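Local coordinates for calcium homeostasis modulator protein 5 (PDB 7D60) that may assemble into large-pore, eleven-subunit channels whose gating and ion conductance are likely regulated by membrane lipids, at residues Pro146-Cys149 with Trp150-His154; Ala190-Phe193 with Ser194-Thr198. All coordinates share one frame; numbering follows the deposited sequence.

Contact 1 of 2, residues Pro146-Cys149 with Trp150-His154; sequences PKEC and WEELH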
loop_
_atom_site.group_PDB
_atom_site.type_symbol
_atom_site.label_atom_id
_atom_site.label_comp_id
_atom_site.label_asym_id
_atom_site.label_seq_id
_atom_site.Cartn_x
_atom_site.Cartn_y
_atom_site.Cartn_z
ATOM N N PRO A 146 -10.694 5.171 64.760
ATOM C CA PRO A 146 -10.843 6.270 65.723
ATOM C C PRO A 146 -12.256 6.841 65.745
ATOM O O PRO A 146 -13.111 6.530 64.915
ATOM C CB PRO A 146 -9.834 7.317 65.237
ATOM C CG PRO A 146 -9.372 6.848 63.898
ATOM C CD PRO A 146 -9.502 5.372 63.918
ATOM N N LYS A 147 -12.482 7.721 66.723
ATOM C CA LYS A 147 -13.828 8.196 67.028
ATOM C C LYS A 147 -14.376 9.166 65.988
ATOM O O LYS A 147 -15.575 9.458 66.006
ATOM C CB LYS A 147 -13.850 8.859 68.405
ATOM C CG LYS A 147 -15.120 8.594 69.188
ATOM C CD LYS A 147 -15.434 9.733 70.139
ATOM C CE LYS A 147 -16.821 9.574 70.739
ATOM N NZ LYS A 147 -17.278 10.808 71.436
ATOM N N GLU A 148 -13.537 9.670 65.083
ATOM C CA GLU A 148 -13.991 10.523 63.994
ATOM C C GLU A 148 -14.415 9.729 62.760
ATOM O O GLU A 148 -14.439 10.282 61.656
ATOM C CB GLU A 148 -12.903 11.532 63.628
ATOM C CG GLU A 148 -11.495 10.978 63.682
ATOM C CD GLU A 148 -10.443 12.050 63.482
ATOM O OE1 GLU A 148 -10.799 13.155 63.024
ATOM O OE2 GLU A 148 -9.261 11.790 63.789
ATOM N N CYS A 149 -14.734 8.447 62.922
ATOM C CA CYS A 149 -15.346 7.658 61.862
ATOM C C CYS A 149 -16.861 7.774 61.858
ATOM O O CYS A 149 -17.481 7.576 60.810
ATOM C CB CYS A 149 -14.951 6.185 62.005
ATOM S SG CYS A 149 -15.196 5.161 60.532
ATOM N N TRP A 150 -17.463 8.096 62.998
ATOM C CA TRP A 150 -18.909 8.214 63.110
ATOM C C TRP A 150 -19.432 9.575 62.678
ATOM O O TRP A 150 -20.648 9.787 62.712
ATOM C CB TRP A 150 -19.347 7.948 64.550
ATOM C CG TRP A 150 -19.462 6.504 64.904
ATOM C CD1 TRP A 150 -20.611 5.784 65.038
ATOM C CD2 TRP A 150 -18.388 5.602 65.185
ATOM N NE1 TRP A 150 -20.320 4.489 65.379
ATOM C CE2 TRP A 150 -18.961 4.350 65.475
ATOM C CE3 TRP A 150 -16.997 5.730 65.216
ATOM C CZ2 TRP A 150 -18.191 3.236 65.791
ATOM C CZ3 TRP A 150 -16.236 4.623 65.529
ATOM C CH2 TRP A 150 -16.834 3.394 65.816
ATOM N N GLU A 151 -18.558 10.502 62.293
ATOM C CA GLU A 151 -18.995 11.851 61.959
ATOM C C GLU A 151 -18.491 12.284 60.591
ATOM O O GLU A 151 -19.184 13.006 59.870
ATOM C CB GLU A 151 -18.528 12.840 63.027
ATOM C CG GLU A 151 -19.449 12.933 64.229
ATOM C CD GLU A 151 -19.032 12.005 65.354
ATOM O OE1 GLU A 151 -17.890 11.500 65.319
ATOM O OE2 GLU A 151 -19.845 11.778 66.273
ATOM N N GLU A 152 -17.287 11.856 60.225
ATOM C CA GLU A 152 -16.659 12.277 58.980
ATOM C C GLU A 152 -16.485 11.115 58.010
ATOM O O GLU A 152 -15.518 11.079 57.249
ATOM C CB GLU A 152 -15.315 12.944 59.257
ATOM C CG GLU A 152 -15.346 13.926 60.412
ATOM C CD GLU A 152 -13.986 14.520 60.718
ATOM O OE1 GLU A 152 -12.996 14.113 60.075
ATOM O OE2 GLU A 152 -13.909 15.397 61.604
ATOM N N LEU A 153 -17.414 10.156 58.028
ATOM C CA LEU A 153 -17.331 9.047 57.085
ATOM C C LEU A 153 -17.682 9.490 55.672
ATOM O O LEU A 153 -17.084 9.003 54.707
ATOM C CB LEU A 153 -18.242 7.901 57.527
ATOM C CG LEU A 153 -18.280 6.655 56.633
ATOM C CD1 LEU A 153 -16.893 6.091 56.410
ATOM C CD2 LEU A 153 -19.192 5.599 57.198
ATOM N N HIS A 154 -18.592 10.457 55.529
ATOM C CA HIS A 154 -19.041 10.884 54.209
ATOM C C HIS A 154 -18.009 11.703 53.448
ATOM O O HIS A 154 -18.295 12.109 52.322
ATOM C CB HIS A 154 -20.340 11.678 54.324
ATOM C CG HIS A 154 -20.242 12.887 55.198
ATOM N ND1 HIS A 154 -20.704 12.904 56.496
ATOM C CD2 HIS A 154 -19.756 14.126 54.957
ATOM C CE1 HIS A 154 -20.496 14.097 57.019
ATOM N NE2 HIS A 154 -19.922 14.857 56.106
#
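The six-membered ring of Trp150 lies alongside Cys149, its CE3 3.8 Å from Cys149 CB, and Pro146 O sits at the ring edge, in the plane of the indole, 3.7 Å from Trp150 CZ3. Trp150 reaches this position with CG beside its own backbone N and anti to the carbonyl carbon (chi1 -82°). The chain folds back ahead of it through a beta turn, in which Cys149 N bonds to Pro146 O at 3.2 Å. Two residues before Trp150 and two after it, the carboxylates of Glu148 and Glu152 approach with their planes 68° apart, and Glu148 OE1 lies 3.8 Å from Glu152 OE1. If both are charged, the pair is likely to be mildly unfavourable. Lys147 NZ and Glu151 OE2, of opposite charge, stand 5.8 Å apart without touching. Leu153 follows with its CB 3.4 Å from Cys149 O. No hydrogen bond crosses between 146-149 and 150-154, but Trp150 O bonds to Arg133. In this loop between helices 138-141 and 168-203, probably extracellular, Cys149 SG is disulfide-bonded to Cys142, and both Trp150 and Leu153 lean on Leu138 of helix 138-141.

Contact 2 of 2, residues Ala190-Phe193 with Ser194-Thr198; sequences ASFF and SLLTT. With PA8 (1,2-dioctanoyl-sn-glycero-3-phosphate), chain N.
Thr197 meets Phe193 twice with its two branches: its methyl sits over the ring face while its hydroxyl turns back to the backbone carbonyl of the same residue. The segment is about two and a half turns of transmembrane helix S4 of the CALHM channel, within helix 168-203. Thr197 CG2 is 4.0 Å from the centroid of the Phe193 ring and 20° off the ring normal, a CH-pi contact displaced toward the rim. Rotation about chi1 (64°) puts OG1 between the backbone N and the carbonyl carbon, which aims it at Phe193 O, 3.4 Å away, in a weak hydrogen bond. The same oxygen also receives Thr197 N at 3.4 Å, again weakly, so two loose bonds grip one acceptor. The i to i+4 pattern continues in Ser194 N to Ala190 O (3.2 Å) and Leu196 N to Phe192 O (3.2 Å).

Thr198 repeats the hydroxyl-to-carbonyl device with a shorter bond: its OG1 donates to Ser194 O at 3.0 Å, with the donor almost in line with the C=O bond (170°). An alanine here would remove that donor and would probably leave Ser194 O relying on the weak bond from the backbone N of the same position. Ser191 OG bonds to Ile187 O of the preceding turn, while Ser191, Ser194, Leu195 and Thr198 pack on a neighbouring subunit, where Ile64, Phe68 and Trp74 receive them. One PA8 (1,2-dioctanoyl-sn-glycero-3-phosphate) molecule runs past this helix, its ester oxygen O7 3.8 Å from Thr198 OG1; a second PA8 also touches Ser194. Further along the acyl chain carried by O7, carbon C15 lies 3.6 Å from Ser194 OG.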
loop_
_atom_site.group_PDB
_atom_site.type_symbol
_atom_site.label_atom_id
_atom_site.label_comp_id
_atom_site.label_asym_id
_atom_site.label_seq_id
_atom_site.Cartn_x
_atom_site.Cartn_y
_atom_site.Cartn_z
ATOM N N ALA A 190 -30.216 -14.454 40.340
ATOM C CA ALA A 190 -31.034 -14.202 39.161
ATOM C C ALA A 190 -30.801 -15.242 38.077
ATOM O O ALA A 190 -31.680 -15.458 37.241
ATOM C CB ALA A 190 -30.762 -12.807 38.603
ATOM N N SER A 191 -29.632 -15.884 38.064
ATOM C CA SER A 191 -29.415 -16.998 37.148
ATOM C C SER A 191 -30.187 -18.233 37.581
ATOM O O SER A 191 -30.659 -18.995 36.734
ATOM C CB SER A 191 -27.928 -17.323 37.052
ATOM O OG SER A 191 -27.230 -16.313 36.355
ATOM N N PHE A 192 -30.325 -18.448 38.886
ATOM C CA PHE A 192 -31.066 -19.596 39.383
ATOM C C PHE A 192 -32.569 -19.414 39.235
ATOM O O PHE A 192 -33.281 -20.385 38.969
ATOM C CB PHE A 192 -30.707 -19.844 40.844
ATOM C CG PHE A 192 -31.313 -21.081 41.412
ATOM C CD1 PHE A 192 -30.938 -22.326 40.944
ATOM C CD2 PHE A 192 -32.257 -21.003 42.417
ATOM C CE1 PHE A 192 -31.491 -23.471 41.470
ATOM C CE2 PHE A 192 -32.816 -22.143 42.946
ATOM C CZ PHE A 192 -32.431 -23.380 42.471
ATOM N N PHE A 193 -33.066 -18.191 39.403
ATOM C CA PHE A 193 -34.488 -17.929 39.213
ATOM C C PHE A 193 -34.872 -17.971 37.741
ATOM O O PHE A 193 -36.010 -18.308 37.407
ATOM C CB PHE A 193 -34.845 -16.575 39.829
ATOM C CG PHE A 193 -36.286 -16.197 39.681
ATOM C CD1 PHE A 193 -37.257 -16.801 40.459
ATOM C CD2 PHE A 193 -36.673 -15.229 38.766
ATOM C CE1 PHE A 193 -38.586 -16.451 40.323
ATOM C CE2 PHE A 193 -37.998 -14.879 38.627
ATOM C CZ PHE A 193 -38.955 -15.488 39.407
ATOM N N SER A 194 -33.936 -17.646 36.848
ATOM C CA SER A 194 -34.229 -17.661 35.421
ATOM C C SER A 194 -34.334 -19.083 34.887
ATOM O O SER A 194 -35.108 -19.346 33.962
ATOM C CB SER A 194 -33.157 -16.884 34.666
ATOM O OG SER A 194 -33.337 -16.990 33.272
ATOM N N LEU A 195 -33.561 -20.011 35.446
ATOM C CA LEU A 195 -33.668 -21.405 35.040
ATOM C C LEU A 195 -34.876 -22.084 35.667
ATOM O O LEU A 195 -35.448 -22.995 35.067
ATOM C CB LEU A 195 -32.388 -22.160 35.406
ATOM C CG LEU A 195 -32.239 -23.613 34.943
ATOM C CD1 LEU A 195 -31.715 -23.690 33.524
ATOM C CD2 LEU A 195 -31.348 -24.389 35.882
ATOM N N LEU A 196 -35.292 -21.641 36.850
ATOM C CA LEU A 196 -36.377 -22.317 37.546
ATOM C C LEU A 196 -37.735 -22.011 36.931
ATOM O O LEU A 196 -38.656 -22.824 37.043
ATOM C CB LEU A 196 -36.369 -21.928 39.021
ATOM C CG LEU A 196 -36.887 -22.992 39.980
ATOM C CD1 LEU A 196 -36.049 -24.239 39.856
ATOM C CD2 LEU A 196 -36.870 -22.477 41.403
ATOM N N THR A 197 -37.888 -20.857 36.289
ATOM C CA THR A 197 -39.156 -20.521 35.656
ATOM C C THR A 197 -39.223 -20.969 34.208
ATOM O O THR A 197 -40.317 -21.226 33.701
ATOM C CB THR A 197 -39.416 -19.014 35.731
ATOM O OG1 THR A 197 -38.415 -18.312 34.989
ATOM C CG2 THR A 197 -39.395 -18.547 37.170
ATOM N N THR A 198 -38.081 -21.066 33.529
ATOM C CA THR A 198 -38.068 -21.637 32.188
ATOM C C THR A 198 -38.317 -23.139 32.231
ATOM O O THR A 198 -39.053 -23.673 31.396
ATOM C CB THR A 198 -36.738 -21.317 31.509
ATOM O OG1 THR A 198 -36.567 -19.899 31.452
ATOM C CG2 THR A 198 -36.696 -21.858 30.101
HETATM O O1 PA8 N . -41.240 -18.551 24.252
HETATM O O2 PA8 N . -42.522 -19.149 26.263
HETATM P P1 PA8 N . -41.166 -19.219 25.604
HETATM O O3 PA8 N . -40.772 -20.666 25.429
HETATM O O4 PA8 N . -40.041 -18.452 26.536
HETATM C C1 PA8 N . -39.723 -18.976 27.793
HETATM C C2 PA8 N . -40.311 -18.052 28.858
HETATM C C3 PA8 N . -41.564 -18.696 29.449
HETATM O O5 PA8 N . -41.482 -18.703 30.843
HETATM C C4 PA8 N . -42.287 -17.745 31.464
HETATM O O6 PA8 N . -42.191 -16.611 31.160
HETATM C C5 PA8 N . -43.288 -18.134 32.544
HETATM C C6 PA8 N . -43.760 -16.909 33.323
HETATM C C7 PA8 N . -45.163 -17.076 33.896
HETATM O O7 PA8 N . -39.375 -17.825 29.874
HETATM C C12 PA8 N . -39.013 -16.486 30.089
HETATM O O8 PA8 N . -39.370 -15.633 29.344
HETATM C C13 PA8 N . -38.145 -16.126 31.296
HETATM C C14 PA8 N . -37.195 -14.962 31.021
HETATM C C15 PA8 N . -36.047 -14.888 32.025
HETATM C C16 PA8 N . -36.429 -14.195 33.331
HETATM C C17 PA8 N . -35.315 -13.278 33.836
HETATM C C18 PA8 N . -35.628 -12.662 35.197
HETATM C C19 PA8 N . -34.392 -12.077 35.875
#

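Both contacts are local, each within one continuous stretch of chain, with centres 42 Å apart and nearest atoms about 28 Å apart. They share no element, although the loop holding contact 1 leads on to the helix that carries contact 2. Contact 1 is the partly buried one, 42 Å from the centre of the chain and touched by no other subunit; contact 2 is a surface contact, 15 Å from that centre, and meets both a neighbouring subunit and lipid. The chemistry follows the place: acidic groups, a disulfide and an indole in the probably extracellular loop, against aromatic, aliphatic and small hydroxyl residues on the membrane helix, where three of the four hydroxyls bond to backbone carbonyls, one of them weakly.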